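Local coordinates for protein D-alanine--D-alanine ligase (Acinetobacter baumannii ACICU, PDB 5D8D) that joins two D-alanine molecules into D-alanyl-D-alanine at the expense of ATP, with magnesium or manganese, for the peptidoglycan of the cell wall, at residues Lys9-Leu14 against Thr53-Tyr58; Ala61-His66 against Ile84-Thr89; Arg118-Glu123 against Ala171-Glu176; Val137-Val142 against Glu164-His169. One frame throughout, in Å; residues are numbered along the deposited sequence.

Contact 1: residues Lys9-Leu14 against Thr53-Tyr58; sequences KVAVLL and TELVNY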
loop_
_atom_site.group_PDB
_atom_site.type_symbol
_atom_site.label_atom_id
_atom_site.label_comp_id
_atom_site.label_asym_id
_atom_site.label_seq_id
_atom_site.Cartn_x
_atom_site.Cartn_y
_atom_site.Cartn_z
ATOM N N LYS A 9 -10.543 -4.138 26.992
ATOM C CA LYS A 9 -10.775 -5.443 26.344
ATOM C C LYS A 9 -9.886 -5.519 25.136
ATOM O O LYS A 9 -9.996 -4.662 24.286
ATOM C CB LYS A 9 -12.231 -5.671 25.971
ATOM C CG LYS A 9 -13.119 -5.919 27.168
ATOM C CD LYS A 9 -14.531 -6.349 26.790
ATOM C CE LYS A 9 -14.613 -7.838 26.482
ATOM N NZ LYS A 9 -15.646 -8.101 25.438
ATOM N N VAL A 10 -8.977 -6.513 25.075
ATOM C CA VAL A 10 -8.111 -6.646 23.923
ATOM C C VAL A 10 -8.450 -7.859 23.131
ATOM O O VAL A 10 -8.676 -8.903 23.692
ATOM C CB VAL A 10 -6.589 -6.410 24.194
ATOM C CG1 VAL A 10 -6.266 -6.099 25.638
ATOM C CG2 VAL A 10 -5.697 -7.455 23.556
ATOM N N ALA A 11 -8.501 -7.684 21.803
ATOM C CA ALA A 11 -8.694 -8.781 20.870
ATOM C C ALA A 11 -7.361 -9.215 20.290
ATOM O O ALA A 11 -6.656 -8.405 19.708
ATOM C CB ALA A 11 -9.623 -8.369 19.751
ATOM N N VAL A 12 -7.023 -10.487 20.451
ATOM C CA VAL A 12 -5.848 -11.056 19.821
ATOM C C VAL A 12 -6.318 -11.706 18.534
ATOM O O VAL A 12 -7.007 -12.742 18.553
ATOM C CB VAL A 12 -5.158 -12.053 20.725
ATOM C CG1 VAL A 12 -4.004 -12.724 19.995
ATOM C CG2 VAL A 12 -4.644 -11.320 21.951
ATOM N N LEU A 13 -5.938 -11.070 17.432
ATOM C CA LEU A 13 -6.413 -11.425 16.113
ATOM C C LEU A 13 -5.503 -12.525 15.583
ATOM O O LEU A 13 -4.317 -12.292 15.412
ATOM C CB LEU A 13 -6.415 -10.172 15.193
ATOM C CG LEU A 13 -7.658 -9.350 14.727
ATOM C CD1 LEU A 13 -8.954 -9.681 15.400
ATOM C CD2 LEU A 13 -7.415 -7.857 14.807
ATOM N N LEU A 14 -6.056 -13.710 15.322
ATOM C CA LEU A 14 -5.260 -14.925 15.057
ATOM C C LEU A 14 -5.957 -15.888 14.085
ATOM O O LEU A 14 -7.171 -15.885 13.955
ATOM C CB LEU A 14 -4.971 -15.656 16.373
ATOM C CG LEU A 14 -6.006 -16.662 16.948
ATOM C CD1 LEU A 14 -5.504 -17.337 18.211
ATOM C CD2 LEU A 14 -7.314 -16.001 17.272
ATOM N N THR A 53 -16.804 -7.227 11.988
ATOM C CA THR A 53 -17.661 -6.187 12.609
ATOM C C THR A 53 -17.783 -6.293 14.108
ATOM O O THR A 53 -18.014 -5.304 14.772
ATOM C CB THR A 53 -19.081 -6.150 12.006
ATOM O OG1 THR A 53 -19.743 -7.418 12.184
ATOM C CG2 THR A 53 -18.975 -5.782 10.520
ATOM N N GLU A 54 -17.582 -7.495 14.632
ATOM C CA GLU A 54 -17.633 -7.770 16.089
ATOM C C GLU A 54 -16.412 -7.286 16.897
ATOM O O GLU A 54 -16.394 -7.367 18.130
ATOM C CB GLU A 54 -17.899 -9.257 16.310
ATOM C CG GLU A 54 -19.204 -9.711 15.647
ATOM C CD GLU A 54 -19.563 -11.171 15.898
ATOM O OE1 GLU A 54 -19.351 -11.646 17.033
ATOM O OE2 GLU A 54 -20.078 -11.835 14.971
ATOM N N LEU A 55 -15.426 -6.735 16.193
ATOM C CA LEU A 55 -14.293 -6.056 16.789
ATOM C C LEU A 55 -14.693 -4.808 17.523
ATOM O O LEU A 55 -13.933 -4.302 18.351
ATOM C CB LEU A 55 -13.235 -5.695 15.713
ATOM C CG LEU A 55 -12.341 -6.858 15.238
ATOM C CD1 LEU A 55 -11.581 -6.503 13.969
ATOM C CD2 LEU A 55 -11.348 -7.264 16.310
ATOM N N VAL A 56 -15.884 -4.306 17.234
ATOM C CA VAL A 56 -16.395 -3.122 17.928
ATOM C C VAL A 56 -16.560 -3.360 19.440
ATOM O O VAL A 56 -16.476 -2.427 20.228
ATOM C CB VAL A 56 -17.700 -2.638 17.237
ATOM C CG1 VAL A 56 -18.911 -3.461 17.690
ATOM C CG2 VAL A 56 -17.900 -1.150 17.456
ATOM N N ASN A 57 -16.710 -4.628 19.845
ATOM C CA ASN A 57 -16.729 -5.031 21.270
ATOM C C ASN A 57 -15.376 -4.932 22.034
ATOM O O ASN A 57 -15.301 -5.363 23.173
ATOM C CB ASN A 57 -17.248 -6.467 21.369
ATOM C CG ASN A 57 -18.665 -6.626 20.835
ATOM O OD1 ASN A 57 -19.596 -6.006 21.331
ATOM N ND2 ASN A 57 -18.825 -7.438 19.800
ATOM N N TYR A 58 -14.328 -4.361 21.427
ATOM C CA TYR A 58 -13.000 -4.314 22.019
ATOM C C TYR A 58 -12.410 -2.908 22.016
ATOM O O TYR A 58 -12.702 -2.090 21.159
ATOM C CB TYR A 58 -12.051 -5.285 21.282
ATOM C CG TYR A 58 -12.492 -6.712 21.429
ATOM C CD1 TYR A 58 -12.154 -7.459 22.550
ATOM C CD2 TYR A 58 -13.310 -7.287 20.489
ATOM C CE1 TYR A 58 -12.590 -8.771 22.705
ATOM C CE2 TYR A 58 -13.776 -8.585 20.636
ATOM C CZ TYR A 58 -13.417 -9.323 21.740
ATOM O OH TYR A 58 -13.879 -10.604 21.819
HETATM O O HOH W 1 -17.861 -5.877 25.433
#
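Tyr58 lays one face of its ring against Ala11, and this CH-pi contact is the centre of the apolar packing between Lys9-Leu14 and Thr53-Tyr58. Ala11 CB sits 3.8 Å from the centroid of the Tyr58 ring and 15° off its normal, shifted a little toward the CG side of the ring. Tyr58 CG is turned anti to the carbonyl carbon (chi1 -64°), which turns the ring across the strand so that one face meets Ala11 CB; Lys9 CB meets Tyr58 CD1 at 3.9 Å. Further along, Leu13 and Leu55 reach toward each other tip to tip, Leu13 CD1 lying 3.5 Å from Leu55 CD2. That same Leu55 methyl also touches Ala11 CB, at 4.0 Å, so one branch fills the angle between the two strand residues. Leu55 goes on to pack against Val78 and Leu79 of helix 74-81.

The polar contacts gather at the Lys9 end. The lysine chain bends at its outer torsions and brings NZ to 3.6 Å from Asn57 O. A water accepts from Lys9 NZ at 3.1 Å and gives a weak bond back to Asn57 O. Within the 3-10 turn, Glu54 O takes both the backbone N and the side-chain ND2 of Asn57, the latter at 3.0 Å, which holds the amide back against its own turn. The hydroxyl of Tyr58 is bonded to Glu43 on strand 41-45.

The 3-10 segment lies over one side of strand 9-13, just before strand 60-63. Strand 9-13 is the middle strand of a three-stranded parallel sheet, consistent with the Rossmann-like fold of the N-terminal domain.

Contact 2: residues Ala61-His66 against Ile84-Thr89; sequences AFIVLH and IPYTGT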
loop_
_atom_site.group_PDB
_atom_site.type_symbol
_atom_site.label_atom_id
_atom_site.label_comp_id
_atom_site.label_asym_id
_atom_site.label_seq_id
_atom_site.Cartn_x
_atom_site.Cartn_y
_atom_site.Cartn_z
ATOM N N ALA A 61 -6.659 -3.972 19.496
ATOM C CA ALA A 61 -6.324 -5.223 18.894
ATOM C C ALA A 61 -4.817 -5.463 18.844
ATOM O O ALA A 61 -4.046 -4.560 18.530
ATOM C CB ALA A 61 -6.905 -5.267 17.495
ATOM N N PHE A 62 -4.434 -6.716 19.087
ATOM C CA PHE A 62 -3.045 -7.205 18.943
ATOM C C PHE A 62 -3.089 -8.104 17.722
ATOM O O PHE A 62 -3.760 -9.141 17.779
ATOM C CB PHE A 62 -2.631 -8.020 20.194
ATOM C CG PHE A 62 -1.170 -8.324 20.281
ATOM C CD1 PHE A 62 -0.514 -9.009 19.283
ATOM C CD2 PHE A 62 -0.442 -7.957 21.401
ATOM C CE1 PHE A 62 0.846 -9.273 19.374
ATOM C CE2 PHE A 62 0.919 -8.215 21.490
ATOM C CZ PHE A 62 1.558 -8.877 20.480
ATOM N N ILE A 63 -2.403 -7.723 16.636
ATOM C CA ILE A 63 -2.534 -8.427 15.348
ATOM C C ILE A 63 -1.392 -9.422 15.183
ATOM O O ILE A 63 -0.213 -9.080 15.244
ATOM C CB ILE A 63 -2.509 -7.485 14.133
ATOM C CG1 ILE A 63 -3.667 -6.454 14.197
ATOM C CG2 ILE A 63 -2.593 -8.295 12.838
ATOM C CD1 ILE A 63 -3.574 -5.332 13.194
ATOM N N VAL A 64 -1.759 -10.667 14.931
ATOM C CA VAL A 64 -0.791 -11.713 14.752
ATOM C C VAL A 64 -1.345 -12.674 13.690
ATOM O O VAL A 64 -1.105 -13.887 13.716
ATOM C CB VAL A 64 -0.493 -12.250 16.163
ATOM C CG1 VAL A 64 -1.184 -13.555 16.474
ATOM C CG2 VAL A 64 0.973 -12.239 16.452
ATOM N N LEU A 65 -2.034 -12.073 12.705
ATOM C CA LEU A 65 -2.481 -12.735 11.478
ATOM C C LEU A 65 -1.363 -12.639 10.464
ATOM O O LEU A 65 -1.074 -11.573 9.996
ATOM C CB LEU A 65 -3.690 -11.997 10.887
ATOM C CG LEU A 65 -4.993 -12.041 11.658
ATOM C CD1 LEU A 65 -5.953 -10.954 11.207
ATOM C CD2 LEU A 65 -5.633 -13.412 11.491
ATOM N N HIS A 66 -0.762 -13.753 10.089
ATOM C CA HIS A 66 0.281 -13.728 9.097
ATOM C C HIS A 66 -0.307 -13.944 7.704
ATOM O O HIS A 66 -1.286 -14.697 7.530
ATOM C CB HIS A 66 1.331 -14.777 9.409
ATOM C CG HIS A 66 1.764 -14.770 10.826
ATOM N ND1 HIS A 66 2.380 -13.689 11.406
ATOM C CD2 HIS A 66 1.636 -15.692 11.800
ATOM C CE1 HIS A 66 2.644 -13.952 12.670
ATOM N NE2 HIS A 66 2.194 -15.160 12.937
ATOM N N ILE A 84 -10.443 1.597 15.998
ATOM C CA ILE A 84 -9.886 0.779 17.077
ATOM C C ILE A 84 -8.381 0.787 16.907
ATOM O O ILE A 84 -7.887 0.379 15.858
ATOM C CB ILE A 84 -10.428 -0.647 16.989
ATOM C CG1 ILE A 84 -11.939 -0.620 17.183
ATOM C CG2 ILE A 84 -9.781 -1.557 18.021
ATOM C CD1 ILE A 84 -12.572 -1.916 16.843
ATOM N N PRO A 85 -7.641 1.233 17.937
ATOM C CA PRO A 85 -6.180 1.205 17.843
ATOM C C PRO A 85 -5.638 -0.217 17.848
ATOM O O PRO A 85 -6.272 -1.135 18.404
ATOM C CB PRO A 85 -5.728 1.949 19.087
ATOM C CG PRO A 85 -6.876 1.867 20.038
ATOM C CD PRO A 85 -8.114 1.555 19.284
ATOM N N TYR A 86 -4.478 -0.401 17.239
ATOM C CA TYR A 86 -3.955 -1.736 17.016
ATOM C C TYR A 86 -2.427 -1.729 16.889
ATOM O O TYR A 86 -1.816 -0.688 16.806
ATOM C CB TYR A 86 -4.640 -2.376 15.794
ATOM C CG TYR A 86 -4.401 -1.618 14.538
ATOM C CD1 TYR A 86 -3.238 -1.830 13.772
ATOM C CD2 TYR A 86 -5.305 -0.662 14.110
ATOM C CE1 TYR A 86 -2.989 -1.119 12.620
ATOM C CE2 TYR A 86 -5.058 0.090 12.955
ATOM C CZ TYR A 86 -3.900 -0.154 12.222
ATOM O OH TYR A 86 -3.681 0.561 11.104
ATOM N N THR A 87 -1.827 -2.909 16.922
ATOM C CA THR A 87 -0.374 -3.053 16.996
ATOM C C THR A 87 0.232 -3.002 15.595
ATOM O O THR A 87 -0.426 -3.305 14.627
ATOM C CB THR A 87 -0.011 -4.402 17.645
ATOM O OG1 THR A 87 -0.701 -5.471 16.985
ATOM C CG2 THR A 87 -0.414 -4.415 19.082
ATOM N N GLY A 88 1.495 -2.623 15.499
ATOM C CA GLY A 88 2.230 -2.742 14.266
ATOM C C GLY A 88 1.970 -1.662 13.238
ATOM O O GLY A 88 1.524 -0.570 13.574
ATOM N N THR A 89 2.277 -1.987 11.983
ATOM C CA THR A 89 2.212 -1.056 10.886
ATOM C C THR A 89 0.766 -0.740 10.416
ATOM O O THR A 89 -0.130 -1.569 10.545
ATOM C CB THR A 89 3.063 -1.570 9.720
ATOM O OG1 THR A 89 4.400 -1.783 10.176
ATOM C CG2 THR A 89 3.094 -0.577 8.596
#
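Thr87 lays its CG2 methyl over one face of the Phe62 ring, 4.2 Å from Phe62 CG and offset toward the rim. The loop Ile84-Thr89 follows the edge of strand 60-63, an outermost strand of the parallel sheet in the Rossmann-like N-terminal domain, with a single backbone bridge, Ala61 with Tyr86. Ala61 N donates to Pro85 O at 3.1 Å. The return bond, Thr87 N to Ala61 O, is weak and bent to 129°, and Tyr86 CA also approaches that oxygen.

Further apolar contacts join Ile63 and Ala61 to Tyr86. Ile63 CD1 comes obliquely to the tyrosine ring, 3.6 Å from Tyr86 CD1, while Ala61 CB and Tyr86 CB meet at 4.0 Å. Leu79 of helix 74-81 touches both Ile63 and Tyr86, and the tyrosine hydroxyl leads away to bond with Glu80 of the same helix. The side chain of Ile63 is about 10 Å from that of Asn270, a predicted magnesium ligand.

Beyond the bridge, a side chain takes over from the backbone. Thr87 OG1 stands between its own N and carbonyl carbon (chi1 52°), facing the strand, and accepts from the buried Ile63 N at 2.8 Å with an almost straight N-H...O angle of 175°.

Contact 3: residues Arg118-Glu123 against Ala171-Glu176; sequences RIITKE and AVVMAE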
loop_
_atom_site.group_PDB
_atom_site.type_symbol
_atom_site.label_atom_id
_atom_site.label_comp_id
_atom_site.label_asym_id
_atom_site.label_seq_id
_atom_site.Cartn_x
_atom_site.Cartn_y
_atom_site.Cartn_z
ATOM N N ARG A 118 14.410 -7.683 -11.666
ATOM C CA ARG A 118 13.559 -7.522 -12.838
ATOM C C ARG A 118 12.260 -8.327 -12.693
ATOM O O ARG A 118 12.283 -9.527 -12.382
ATOM C CB ARG A 118 14.303 -7.958 -14.123
ATOM C CG ARG A 118 15.428 -7.036 -14.606
ATOM C CD ARG A 118 14.973 -5.625 -15.021
ATOM N NE ARG A 118 15.874 -4.583 -14.507
ATOM C CZ ARG A 118 17.006 -4.145 -15.081
ATOM N NH1 ARG A 118 17.443 -4.623 -16.244
ATOM N NH2 ARG A 118 17.719 -3.192 -14.476
ATOM N N ILE A 119 11.131 -7.676 -12.958
ATOM C CA ILE A 119 9.822 -8.333 -12.873
ATOM C C ILE A 119 9.731 -9.203 -14.124
ATOM O O ILE A 119 10.125 -8.760 -15.226
ATOM C CB ILE A 119 8.641 -7.314 -12.777
ATOM C CG1 ILE A 119 8.835 -6.327 -11.603
ATOM C CG2 ILE A 119 7.316 -8.044 -12.592
ATOM C CD1 ILE A 119 8.093 -5.003 -11.726
ATOM N N ILE A 120 9.233 -10.427 -13.948
ATOM C CA ILE A 120 9.255 -11.459 -15.007
ATOM C C ILE A 120 7.882 -12.172 -15.149
ATOM O O ILE A 120 7.433 -12.852 -14.220
ATOM C CB ILE A 120 10.466 -12.422 -14.795
ATOM C CG1 ILE A 120 10.399 -13.653 -15.725
ATOM C CG2 ILE A 120 10.648 -12.786 -13.322
ATOM C CD1 ILE A 120 9.764 -14.911 -15.154
ATOM N N THR A 121 7.255 -11.970 -16.303
ATOM C CA THR A 121 5.873 -12.357 -16.540
ATOM C C THR A 121 5.600 -12.959 -17.932
ATOM O O THR A 121 4.889 -12.364 -18.752
ATOM C CB THR A 121 4.957 -11.130 -16.359
ATOM O OG1 THR A 121 4.987 -10.355 -17.556
ATOM C CG2 THR A 121 5.428 -10.258 -15.230
ATOM N N LYS A 122 6.176 -14.113 -18.234
ATOM C CA LYS A 122 5.841 -14.783 -19.488
ATOM C C LYS A 122 6.343 -13.985 -20.700
ATOM O O LYS A 122 7.116 -14.468 -21.514
ATOM C CB LYS A 122 4.342 -15.027 -19.574
ATOM C CG LYS A 122 3.963 -16.492 -19.499
ATOM C CD LYS A 122 4.413 -17.138 -18.200
ATOM C CE LYS A 122 5.890 -17.494 -18.203
ATOM N NZ LYS A 122 6.267 -18.335 -17.036
ATOM N N GLU A 123 5.876 -12.748 -20.798
ATOM C CA GLU A 123 6.248 -11.839 -21.874
ATOM C C GLU A 123 7.701 -11.398 -21.878
ATOM O O GLU A 123 8.208 -10.953 -22.898
ATOM C CB GLU A 123 5.370 -10.605 -21.861
ATOM C CG GLU A 123 5.729 -9.644 -22.971
ATOM C CD GLU A 123 4.609 -9.487 -23.973
ATOM O OE1 GLU A 123 4.718 -10.040 -25.088
ATOM O OE2 GLU A 123 3.616 -8.815 -23.643
ATOM N N ALA A 171 0.956 -14.839 -9.475
ATOM C CA ALA A 171 0.974 -14.478 -10.899
ATOM C C ALA A 171 2.211 -13.631 -11.230
ATOM O O ALA A 171 2.825 -13.816 -12.284
ATOM C CB ALA A 171 -0.288 -13.713 -11.275
ATOM N N VAL A 172 2.571 -12.716 -10.317
ATOM C CA VAL A 172 3.737 -11.814 -10.480
ATOM C C VAL A 172 4.975 -12.278 -9.640
ATOM O O VAL A 172 4.878 -12.592 -8.444
ATOM C CB VAL A 172 3.337 -10.313 -10.281
ATOM C CG1 VAL A 172 2.664 -10.056 -8.930
ATOM C CG2 VAL A 172 4.535 -9.389 -10.507
ATOM N N VAL A 173 6.132 -12.337 -10.306
ATOM C CA VAL A 173 7.374 -12.964 -9.790
ATOM C C VAL A 173 8.546 -12.011 -10.122
ATOM O O VAL A 173 8.514 -11.324 -11.163
ATOM C CB VAL A 173 7.562 -14.375 -10.427
ATOM C CG1 VAL A 173 8.925 -14.971 -10.133
ATOM C CG2 VAL A 173 6.469 -15.337 -9.963
ATOM N N MET A 174 9.544 -11.921 -9.227
ATOM C CA MET A 174 10.775 -11.111 -9.483
ATOM C C MET A 174 12.038 -11.958 -9.502
ATOM O O MET A 174 12.224 -12.817 -8.643
ATOM C CB MET A 174 10.974 -9.949 -8.493
ATOM C CG MET A 174 10.973 -10.282 -7.004
ATOM S SD MET A 174 12.061 -9.259 -5.954
ATOM C CE MET A 174 12.015 -7.644 -6.735
ATOM N N ALA A 175 12.882 -11.723 -10.504
ATOM C CA ALA A 175 14.248 -12.236 -10.507
ATOM C C ALA A 175 15.137 -11.144 -9.914
ATOM O O ALA A 175 15.230 -10.057 -10.473
ATOM C CB ALA A 175 14.695 -12.606 -11.915
ATOM N N GLU A 176 15.775 -11.439 -8.783
ATOM C CA GLU A 176 16.681 -10.514 -8.105
ATOM C C GLU A 176 18.133 -11.017 -8.280
ATOM O O GLU A 176 18.385 -12.240 -8.199
ATOM C CB GLU A 176 16.283 -10.466 -6.625
ATOM C CG GLU A 176 16.987 -9.431 -5.745
ATOM C CD GLU A 176 16.611 -9.551 -4.254
ATOM O OE1 GLU A 176 16.558 -8.511 -3.569
ATOM O OE2 GLU A 176 16.370 -10.684 -3.754
#
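Strands 118-120 and 173-176 run antiparallel with a pronounced twist: their directions differ by 140°, and their axes approach to 4.6 Å. Arg118 and Ala175 form a hydrogen-bonded pair gripped from both sides, Arg118 N giving to Ala175 O at 2.8 Å and Ala175 N giving to Arg118 O at 3.0 Å. Next comes the non-hydrogen-bonded pair of Ile119 and Met174, whose backbones draw closer. Beyond it Ile120 N donates to Val173 O at 3.0 Å.

These strands belong to the four-stranded antiparallel sheet of the central domain, which forms part of the ATP-grasp fold. Strand 117-120 is its edge, and strand 173-177 lies between it and strand 137-141. Residues Ala171-Glu176 fall within the predicted ATP-binding region.

The two faces of the pair differ in character. On one, Ile120, Val173 and Ala175 are buried. Ile120 CG1 lies anti to the backbone N (chi1 170°), leaving the CG2 branch to lean across the neighbouring strand, 3.4 Å from Val173 O and 4.3 Å from Ala175 CB. Helix 159-169 closes over this side, with Ile163 on Ile120 and Ala166 on Val173. Arg118 sets out from this same face, but it is exposed and its end leads away to helix 126-133, where it touches Glu132 and Leu133. The other face carries Ile119 and Met174. Here Ile119 is exposed, and its CG2 methyl leans diagonally to Val172 CG2 at 3.7 Å, the two side chains lying aslant to one another. Met174 turns to Lys140 and Val142, and its side chain is about 8 Å from that of Glu268, a predicted magnesium ligand.

Contact 4: residues Val137-Val142 against Glu164-His169; sequences VIIKPV and EKATQH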
loop_
_atom_site.group_PDB
_atom_site.type_symbol
_atom_site.label_atom_id
_atom_site.label_comp_id
_atom_site.label_asym_id
_atom_site.label_seq_id
_atom_site.Cartn_x
_atom_site.Cartn_y
_atom_site.Cartn_z
ATOM N N VAL A 137 21.015 -15.518 -10.164
ATOM C CA VAL A 137 19.896 -14.737 -9.590
ATOM C C VAL A 137 19.033 -15.632 -8.697
ATOM O O VAL A 137 19.177 -16.855 -8.690
ATOM C CB VAL A 137 18.990 -14.057 -10.669
ATOM C CG1 VAL A 137 19.819 -13.225 -11.638
ATOM C CG2 VAL A 137 18.136 -15.079 -11.413
ATOM N N ILE A 138 18.134 -14.998 -7.955
ATOM C CA ILE A 138 17.156 -15.696 -7.125
ATOM C C ILE A 138 15.791 -15.279 -7.660
ATOM O O ILE A 138 15.548 -14.085 -7.878
ATOM C CB ILE A 138 17.324 -15.394 -5.607
ATOM C CG1 ILE A 138 16.174 -16.000 -4.795
ATOM C CG2 ILE A 138 17.413 -13.899 -5.306
ATOM C CD1 ILE A 138 16.432 -16.058 -3.303
ATOM N N ILE A 139 14.936 -16.277 -7.903
ATOM C CA ILE A 139 13.549 -16.089 -8.377
ATOM C C ILE A 139 12.631 -16.225 -7.170
ATOM O O ILE A 139 12.640 -17.270 -6.511
ATOM C CB ILE A 139 13.140 -17.163 -9.441
ATOM C CG1 ILE A 139 14.109 -17.177 -10.648
ATOM C CG2 ILE A 139 11.692 -16.971 -9.896
ATOM C CD1 ILE A 139 14.152 -15.891 -11.451
ATOM N N LYS A 140 11.847 -15.189 -6.872
ATOM C CA LYS A 140 10.936 -15.231 -5.716
ATOM C C LYS A 140 9.554 -14.679 -6.052
ATOM O O LYS A 140 9.449 -13.773 -6.881
ATOM C CB LYS A 140 11.544 -14.523 -4.478
ATOM C CG LYS A 140 12.194 -13.165 -4.709
ATOM C CD LYS A 140 12.752 -12.566 -3.418
ATOM C CE LYS A 140 14.051 -13.222 -2.971
ATOM N NZ LYS A 140 14.682 -12.470 -1.840
ATOM N N PRO A 141 8.490 -15.236 -5.417
ATOM C CA PRO A 141 7.167 -14.646 -5.610
ATOM C C PRO A 141 7.172 -13.282 -4.954
ATOM O O PRO A 141 7.725 -13.124 -3.857
ATOM C CB PRO A 141 6.222 -15.603 -4.874
ATOM C CG PRO A 141 7.059 -16.184 -3.793
ATOM C CD PRO A 141 8.464 -16.273 -4.361
ATOM N N VAL A 142 6.585 -12.315 -5.649
ATOM C CA VAL A 142 6.559 -10.927 -5.211
ATOM C C VAL A 142 5.797 -10.720 -3.883
ATOM O O VAL A 142 6.201 -9.867 -3.083
ATOM C CB VAL A 142 5.949 -10.048 -6.325
ATOM C CG1 VAL A 142 5.680 -8.637 -5.838
ATOM C CG2 VAL A 142 6.869 -10.045 -7.541
ATOM N N GLU A 164 7.996 -21.692 -12.249
ATOM C CA GLU A 164 6.776 -22.437 -11.854
ATOM C C GLU A 164 6.691 -22.779 -10.344
ATOM O O GLU A 164 5.592 -23.040 -9.844
ATOM C CB GLU A 164 6.575 -23.716 -12.704
ATOM C CG GLU A 164 6.675 -23.528 -14.217
ATOM C CD GLU A 164 6.178 -22.174 -14.708
ATOM O OE1 GLU A 164 4.999 -21.842 -14.453
ATOM O OE2 GLU A 164 6.973 -21.437 -15.338
ATOM N N LYS A 165 7.828 -22.799 -9.637
ATOM C CA LYS A 165 7.836 -22.795 -8.153
ATOM C C LYS A 165 7.089 -21.555 -7.619
ATOM O O LYS A 165 6.147 -21.674 -6.824
ATOM C CB LYS A 165 9.283 -22.839 -7.573
ATOM C CG LYS A 165 9.718 -24.144 -6.896
ATOM C CD LYS A 165 9.670 -24.087 -5.367
ATOM C CE LYS A 165 8.242 -24.002 -4.826
ATOM N NZ LYS A 165 7.383 -25.182 -5.150
ATOM N N ALA A 166 7.521 -20.381 -8.086
ATOM C CA ALA A 166 6.944 -19.082 -7.693
ATOM C C ALA A 166 5.538 -18.806 -8.276
ATOM O O ALA A 166 4.753 -18.096 -7.649
ATOM C CB ALA A 166 7.908 -17.947 -8.058
ATOM N N THR A 167 5.235 -19.355 -9.459
ATOM C CA THR A 167 3.940 -19.135 -10.146
ATOM C C THR A 167 2.756 -19.803 -9.426
ATOM O O THR A 167 1.624 -19.353 -9.604
ATOM C CB THR A 167 4.003 -19.525 -11.660
ATOM O OG1 THR A 167 4.909 -18.640 -12.336
ATOM C CG2 THR A 167 2.623 -19.454 -12.367
ATOM N N GLN A 168 3.012 -20.851 -8.627
ATOM C CA GLN A 168 1.993 -21.417 -7.705
ATOM C C GLN A 168 1.496 -20.346 -6.720
ATOM O O GLN A 168 0.284 -20.135 -6.572
ATOM C CB GLN A 168 2.544 -22.653 -6.941
ATOM C CG GLN A 168 1.760 -23.137 -5.692
ATOM C CD GLN A 168 0.656 -24.173 -5.957
ATOM O OE1 GLN A 168 0.836 -25.119 -6.720
ATOM N NE2 GLN A 168 -0.481 -24.011 -5.286
ATOM N N HIS A 169 2.449 -19.672 -6.070
ATOM C CA HIS A 169 2.169 -18.678 -5.019
ATOM C C HIS A 169 1.823 -17.268 -5.540
ATOM O O HIS A 169 1.336 -16.441 -4.757
ATOM C CB HIS A 169 3.368 -18.563 -4.055
ATOM C CG HIS A 169 3.803 -19.870 -3.456
ATOM N ND1 HIS A 169 4.950 -20.523 -3.854
ATOM C CD2 HIS A 169 3.241 -20.649 -2.501
ATOM C CE1 HIS A 169 5.077 -21.646 -3.170
ATOM N NE2 HIS A 169 4.054 -21.746 -2.340
#
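Ala166 presses its one methyl group against the strand at Pro141, and the contact between Val137-Val142 and Glu164-His169 is made by van der Waals packing, without a hydrogen bond between the segments. Ala166 CB lies 3.8 Å from Pro141 N and 4.1 Å from Pro141 CD, over the start of the proline ring. From two residues earlier on the same face of the strand, Ile139 CG2 comes to 4.3 Å from Ala166 CB. Ile139 points at the helix with its CB, but chi1 of -56° and a bent chi2 carry the CD1 end away, toward Val173 and Ala175 of the next strand. Pro141 CB meets His169 CB at 4.2 Å, one helical turn on; the imidazole itself leads off toward Glu144 and Val148. With a small residue at the point of closest approach, the helix axis comes within 7.2 Å of the strand axis, and the two run nearly parallel, 14° apart.

The polar group of this stretch lies on the far side. Lys140 points away from the helix, and its NZ forms a salt bridge with Glu176 OE2 on the neighbouring strand. Its side chain is about 5 Å from that of Glu268, predicted to bind both magnesium ions.

One face of the sheet therefore packs on helix 159-169 while the other turns its lysine toward the predicted metal site. Both segments lie in the predicted ATP-binding region, and this layering of helix on antiparallel sheet belongs to the central domain of the ATP-grasp fold.

In the fold
Contacts 1 and 2 belong to the N-terminal sheet and touch through neighbouring strands 9-13 and 60-63, where Ala11 and Leu13 probably hydrogen-bond to Phe62. Contacts 3 and 4 share the central-domain sheet, their centres about 8 Å apart, and contact 4 is nested in the loop that contact 3 closes. Contacts 2 and 3 lie on opposite sides of the chain's centre, nearest atoms about 17 Å apart. Contacts 1, 2 and 4 are buried, whereas contact 3 reaches the surface at its edge strand. Chemistry follows position: backbone bonds dominate contact 3, contact 2 adds a threonine hydroxyl, contact 4 relies on packing, and contact 1 on packing with a water bridge at its rim.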